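Local coordinates for protein cytochrome C2 (Rhodobacter sphaeroides, PDB 1CXC) that carries electrons on a covalently bound heme c, serving as the electron donor to oxidized bacteriochlorophyll in the photophosphorylation pathway of purple non-sulfur bacteria, at residues Lys10-Asn13 with Gln14-Thr17; Asn112-Ala115 with Tyr116-Gln119. All blocks are in the same frame, centred on the assembly; numbering follows the deposited sequence.

In the fold
Contact 1 continues helix 5-11 into the heme-attachment turn, and contact 2 is a run of helix 107-120; their centres lie about 12 Å apart. They meet where the N-terminal and C-terminal helices of a class I cytochrome c pack together. Ala11 CB sits 3.8 Å from Ile113 CG1, and Phe12 CG lies 3.9 Å from Tyr116 CE2. Both reach heme c, in different ways. Contact 1 holds it covalently through Cys15, while in contact 2 Ile113 touches the cofactor and brings its CD1 to 4.2 Å from Cys15 SG. Leu117 stays farther back, its side chain about 8 Å from that of His19, the predicted axial ligand of the iron.

Contact 1. Residues Lys10-Asn13 with Gln14-Thr17; sequences KAFN and QCQT. With HEC (heme c), chain B.
Cys15 meets the ring of Phe12 with its CB over one face, offset toward the rim, in a CH-pi contact 4.0 Å from the ring centroid. SG approaches the same ring obliquely, 3.6 Å from Phe12 CD1. With its CG swung anti to the backbone N (chi1 -170°), Phe12 leans forward along the chain, and its CE2 also touches Gln16 CG at 3.9 Å. The extended Gln16 side chain crosses the phenyl at about a right angle, then lies beside Asn13 with the two amide planes strongly inclined.

Cys15 SG is bonded to heme c at CAB, 2.0 Å away: this is the first cysteine of the CXXCH motif of cytochromes c, whose second cysteine, Cys18, and histidine, His19, follow just beyond the segment. Exchanging Phe12 for an alanine removes the ring, and would probably leave Cys15 CB without its aromatic face and the Gln16 chain freer to shift.

Behind these side chains the backbone turns tightly as helix 5-11 gives way to 3-10 geometry. Gln16 N bonds to Asn13 O at 3.1 Å, whereas Cys15 N and Gln16 N both make weak bonds to Phe12 O. Farther out, Leu40 packs on Phe12, and the Gln14 side chain touches Asp109 of helix 107-120.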
loop_
_atom_site.group_PDB
_atom_site.type_symbol
_atom_site.label_atom_id
_atom_site.label_comp_id
_atom_site.label_asym_id
_atom_site.label_seq_id
_atom_site.Cartn_x
_atom_site.Cartn_y
_atom_site.Cartn_z
ATOM N N LYS A 10 11.116 7.683 -7.111
ATOM C CA LYS A 10 12.267 7.785 -6.227
ATOM C C LYS A 10 11.872 7.554 -4.792
ATOM O O LYS A 10 12.593 6.958 -3.997
ATOM C CB LYS A 10 12.872 9.169 -6.309
ATOM C CG LYS A 10 14.155 9.281 -5.493
ATOM C CD LYS A 10 14.696 10.704 -5.596
ATOM C CE LYS A 10 16.161 10.765 -5.180
ATOM N N ALA A 11 10.776 8.162 -4.367
ATOM C CA ALA A 11 10.343 7.991 -2.992
ATOM C C ALA A 11 9.934 6.557 -2.665
ATOM O O ALA A 11 10.102 6.100 -1.533
ATOM C CB ALA A 11 9.153 8.917 -2.759
ATOM N N PHE A 12 9.632 5.767 -3.698
ATOM C CA PHE A 12 9.229 4.376 -3.524
ATOM C C PHE A 12 10.399 3.463 -3.137
ATOM O O PHE A 12 10.232 2.338 -2.658
ATOM C CB PHE A 12 8.564 3.873 -4.807
ATOM C CG PHE A 12 7.895 2.517 -4.658
ATOM C CD1 PHE A 12 6.750 2.401 -3.890
ATOM C CD2 PHE A 12 8.496 1.396 -5.183
ATOM C CE1 PHE A 12 6.222 1.151 -3.630
ATOM C CE2 PHE A 12 7.975 0.147 -4.917
ATOM C CZ PHE A 12 6.839 0.021 -4.138
ATOM N N ASN A 13 11.637 3.943 -3.256
ATOM C CA ASN A 13 12.747 3.096 -2.862
ATOM C C ASN A 13 12.605 2.733 -1.414
ATOM O O ASN A 13 13.058 1.683 -1.015
ATOM C CB ASN A 13 14.084 3.802 -2.989
ATOM C CG ASN A 13 14.435 4.252 -4.394
ATOM O OD1 ASN A 13 15.010 5.329 -4.568
ATOM N ND2 ASN A 13 14.122 3.461 -5.425
ATOM N N GLN A 14 12.106 3.635 -0.569
ATOM C CA GLN A 14 11.971 3.308 0.846
ATOM C C GLN A 14 11.101 2.085 1.081
ATOM O O GLN A 14 11.170 1.447 2.131
ATOM C CB GLN A 14 11.335 4.433 1.642
ATOM C CG GLN A 14 11.184 5.762 0.927
ATOM C CD GLN A 14 10.928 6.903 1.904
ATOM O OE1 GLN A 14 11.160 6.781 3.109
ATOM N NE2 GLN A 14 10.446 8.043 1.417
ATOM N N CYS A 15 10.077 1.938 0.261
ATOM C CA CYS A 15 9.152 0.826 0.377
ATOM C C CYS A 15 9.728 -0.499 -0.096
ATOM O O CYS A 15 9.251 -1.547 0.319
ATOM C CB CYS A 15 7.918 1.106 -0.483
ATOM S SG CYS A 15 7.264 2.785 -0.388
ATOM N N GLN A 16 10.818 -0.479 -0.883
ATOM C CA GLN A 16 11.362 -1.706 -1.422
ATOM C C GLN A 16 12.017 -2.618 -0.398
ATOM O O GLN A 16 12.410 -3.738 -0.706
ATOM C CB GLN A 16 12.306 -1.361 -2.567
ATOM C CG GLN A 16 11.524 -0.870 -3.769
ATOM C CD GLN A 16 12.398 -0.551 -4.972
ATOM O OE1 GLN A 16 12.204 0.446 -5.670
ATOM N NE2 GLN A 16 13.380 -1.389 -5.270
ATOM N N THR A 17 12.187 -2.139 0.827
ATOM C CA THR A 17 12.725 -2.961 1.878
ATOM C C THR A 17 11.747 -4.082 2.171
ATOM O O THR A 17 12.111 -5.164 2.643
ATOM C CB THR A 17 12.825 -2.131 3.140
ATOM O OG1 THR A 17 13.687 -1.070 2.812
ATOM C CG2 THR A 17 13.390 -2.927 4.288
HETATM FE FE HEC B . 3.654 -1.610 3.355
HETATM C CHA HEC B . 0.823 -3.446 3.601
HETATM C CHB HEC B . 2.137 0.473 1.127
HETATM C CHC HEC B . 6.468 0.344 3.257
HETATM C CHD HEC B . 5.309 -3.851 5.342
HETATM N NA HEC B . 1.850 -1.478 2.559
HETATM C C1A HEC B . 0.779 -2.328 2.786
HETATM C C2A HEC B . -0.393 -1.892 2.046
HETATM C C3A HEC B . -0.038 -0.774 1.370
HETATM C C4A HEC B . 1.365 -0.547 1.669
HETATM C CMA HEC B . -0.977 0.108 0.560
HETATM C CAA HEC B . -1.740 -2.595 1.956
HETATM C CBA HEC B . -1.828 -3.404 0.671
HETATM C CGA HEC B . -2.946 -4.433 0.610
HETATM O O1A HEC B . -2.706 -5.509 0.104
HETATM O O2A HEC B . -3.976 -4.215 1.239
HETATM N NB HEC B . 4.175 0.047 2.422
HETATM C C1B HEC B . 3.448 0.739 1.464
HETATM C C2B HEC B . 4.218 1.845 0.920
HETATM C C3B HEC B . 5.423 1.875 1.570
HETATM C C4B HEC B . 5.388 0.743 2.489
HETATM C CMB HEC B . 3.744 2.802 -0.180
HETATM C CAB HEC B . 6.446 2.856 1.424
HETATM C CBB HEC B . 6.240 4.268 1.781
HETATM N NC HEC B . 5.467 -1.712 4.165
HETATM C C1C HEC B . 6.508 -0.800 4.026
HETATM C C2C HEC B . 7.706 -1.276 4.688
HETATM C C3C HEC B . 7.383 -2.452 5.274
HETATM C C4C HEC B . 6.000 -2.724 4.934
HETATM C CMC HEC B . 9.100 -0.682 4.549
HETATM C CAC HEC B . 8.223 -3.275 6.017
HETATM C CBC HEC B . 8.935 -2.813 7.200
HETATM N ND HEC B . 3.180 -3.281 4.250
HETATM C C1D HEC B . 3.982 -4.107 5.034
HETATM C C2D HEC B . 3.226 -5.216 5.572
HETATM C C3D HEC B . 1.952 -5.069 5.144
HETATM C C4D HEC B . 1.935 -3.888 4.302
HETATM C CMD HEC B . 3.749 -6.322 6.486
HETATM C CAD HEC B . 0.737 -5.801 5.694
HETATM C CBD HEC B . -0.038 -4.924 6.676
HETATM C CGD HEC B . -0.924 -5.695 7.665
HETATM O O1D HEC B . -1.373 -5.095 8.631
HETATM O O2D HEC B . -1.433 -6.741 7.300
#

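Contact 2. Residues Asn112-Ala115 with Tyr116-Gln119; sequences NIWA and YLQQ
Trp114 and Leu117 form the apolar side of this helical turn. Leu117 CD1 lies 4.1 Å from Trp114 CE3, approaching the indole obliquely, and the two side chains cross at about a right angle. The same methyl reaches back one residue further, to within 4.3 Å of Ile113 CG2, so one branch of the leucine touches side chains three and four positions earlier. Trp114 has its CG anti to the backbone N (chi1 -178°), which swings the indole forward along the helix to meet residues of the next turn.

Toward the pyrrole part of the indole the partner is an aliphatic carbon: Gln118 CG lies 3.8 Å from Trp114 NE1. The amide plane stands 76° from that of the ring, so the two flat groups are far from stacked.

The backbone bonds are those of a regular alpha-helix. Tyr116 N, Leu117 N and Gln118 N bond to the carbonyl oxygens of Asn112, Ile113 and Trp114, each at 3.0 Å. Gln119 N makes a weaker bond to Ala115 O, and a second to Tyr116 O within its own segment, a tightening just before helix 107-120 ends. Side-chain carbons come close to these oxygens: Leu117 CG is 3.3 Å from Ile113 O, which also lies at the edge of the Tyr116 ring.

Around the helix, Ile113, Trp114 and Leu117 pack on Phe76 of helix 73-81, with the ring planes of Trp114 and Phe76 at about 45°. Tyr116 touches Ala9 of helix 5-11 and also rests on Ile29 and Ala30 of strand 28-30.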
loop_
_atom_site.group_PDB
_atom_site.type_symbol
_atom_site.label_atom_id
_atom_site.label_comp_id
_atom_site.label_asym_id
_atom_site.label_seq_id
_atom_site.Cartn_x
_atom_site.Cartn_y
_atom_site.Cartn_z
ATOM N N ASN A 112 2.949 11.645 -4.017
ATOM C CA ASN A 112 3.789 11.336 -5.177
ATOM C C ASN A 112 3.834 9.850 -5.460
ATOM O O ASN A 112 3.811 9.406 -6.609
ATOM C CB ASN A 112 5.210 11.845 -4.974
ATOM C CG ASN A 112 5.294 13.366 -4.926
ATOM O OD1 ASN A 112 6.247 13.939 -4.365
ATOM N ND2 ASN A 112 4.291 14.076 -5.462
ATOM N N ILE A 113 3.961 9.056 -4.417
ATOM C CA ILE A 113 3.982 7.621 -4.563
ATOM C C ILE A 113 2.632 7.125 -5.081
ATOM O O ILE A 113 2.586 6.303 -5.992
ATOM C CB ILE A 113 4.330 6.970 -3.215
ATOM C CG1 ILE A 113 5.804 7.169 -2.863
ATOM C CG2 ILE A 113 3.981 5.487 -3.260
ATOM C CD1 ILE A 113 6.158 6.660 -1.461
ATOM N N TRP A 114 1.515 7.758 -4.694
ATOM C CA TRP A 114 0.234 7.313 -5.227
ATOM C C TRP A 114 0.168 7.629 -6.719
ATOM O O TRP A 114 -0.316 6.832 -7.522
ATOM C CB TRP A 114 -0.928 8.006 -4.502
ATOM C CG TRP A 114 -2.293 7.496 -5.022
ATOM C CD1 TRP A 114 -3.069 8.268 -5.847
ATOM C CD2 TRP A 114 -2.836 6.260 -4.801
ATOM N NE1 TRP A 114 -4.134 7.527 -6.142
ATOM C CE2 TRP A 114 -4.017 6.315 -5.551
ATOM C CE3 TRP A 114 -2.496 5.118 -4.103
ATOM C CZ2 TRP A 114 -4.869 5.214 -5.617
ATOM C CZ3 TRP A 114 -3.353 4.024 -4.160
ATOM C CH2 TRP A 114 -4.528 4.069 -4.907
ATOM N N ALA A 115 0.685 8.781 -7.144
ATOM C CA ALA A 115 0.654 9.112 -8.552
ATOM C C ALA A 115 1.521 8.150 -9.373
ATOM O O ALA A 115 1.180 7.768 -10.501
ATOM C CB ALA A 115 1.164 10.538 -8.751
ATOM N N TYR A 116 2.614 7.672 -8.770
ATOM C CA TYR A 116 3.499 6.721 -9.423
ATOM C C TYR A 116 2.781 5.375 -9.572
ATOM O O TYR A 116 2.740 4.774 -10.642
ATOM C CB TYR A 116 4.764 6.594 -8.558
ATOM C CG TYR A 116 5.677 5.422 -8.890
ATOM C CD1 TYR A 116 6.221 5.315 -10.161
ATOM C CD2 TYR A 116 5.944 4.471 -7.932
ATOM C CE1 TYR A 116 7.041 4.246 -10.493
ATOM C CE2 TYR A 116 6.756 3.403 -8.251
ATOM C CZ TYR A 116 7.299 3.297 -9.526
ATOM O OH TYR A 116 8.101 2.211 -9.852
ATOM N N LEU A 117 1.980 4.990 -8.595
ATOM C CA LEU A 117 1.251 3.728 -8.667
ATOM C C LEU A 117 0.132 3.795 -9.688
ATOM O O LEU A 117 -0.249 2.793 -10.270
ATOM C CB LEU A 117 0.674 3.362 -7.303
ATOM C CG LEU A 117 1.675 3.109 -6.194
ATOM C CD1 LEU A 117 0.936 2.931 -4.881
ATOM C CD2 LEU A 117 2.546 1.911 -6.528
ATOM N N GLN A 118 -0.478 4.956 -9.866
ATOM C CA GLN A 118 -1.502 5.095 -10.872
ATOM C C GLN A 118 -0.856 5.020 -12.248
ATOM O O GLN A 118 -1.544 4.920 -13.265
ATOM C CB GLN A 118 -2.218 6.424 -10.701
ATOM C CG GLN A 118 -3.280 6.335 -9.622
ATOM C CD GLN A 118 -4.603 5.782 -10.165
ATOM O OE1 GLN A 118 -5.676 6.139 -9.710
ATOM N NE2 GLN A 118 -4.596 4.912 -11.161
ATOM N N GLN A 119 0.469 5.188 -12.339
ATOM C CA GLN A 119 1.118 5.085 -13.631
ATOM C C GLN A 119 1.611 3.690 -13.902
ATOM O O GLN A 119 1.395 3.155 -14.966
ATOM C CB GLN A 119 2.360 5.955 -13.738
ATOM C CG GLN A 119 2.088 7.432 -13.586
ATOM C CD GLN A 119 1.172 7.950 -14.666
ATOM O OE1 GLN A 119 1.322 7.631 -15.842
ATOM N NE2 GLN A 119 0.163 8.724 -14.282
#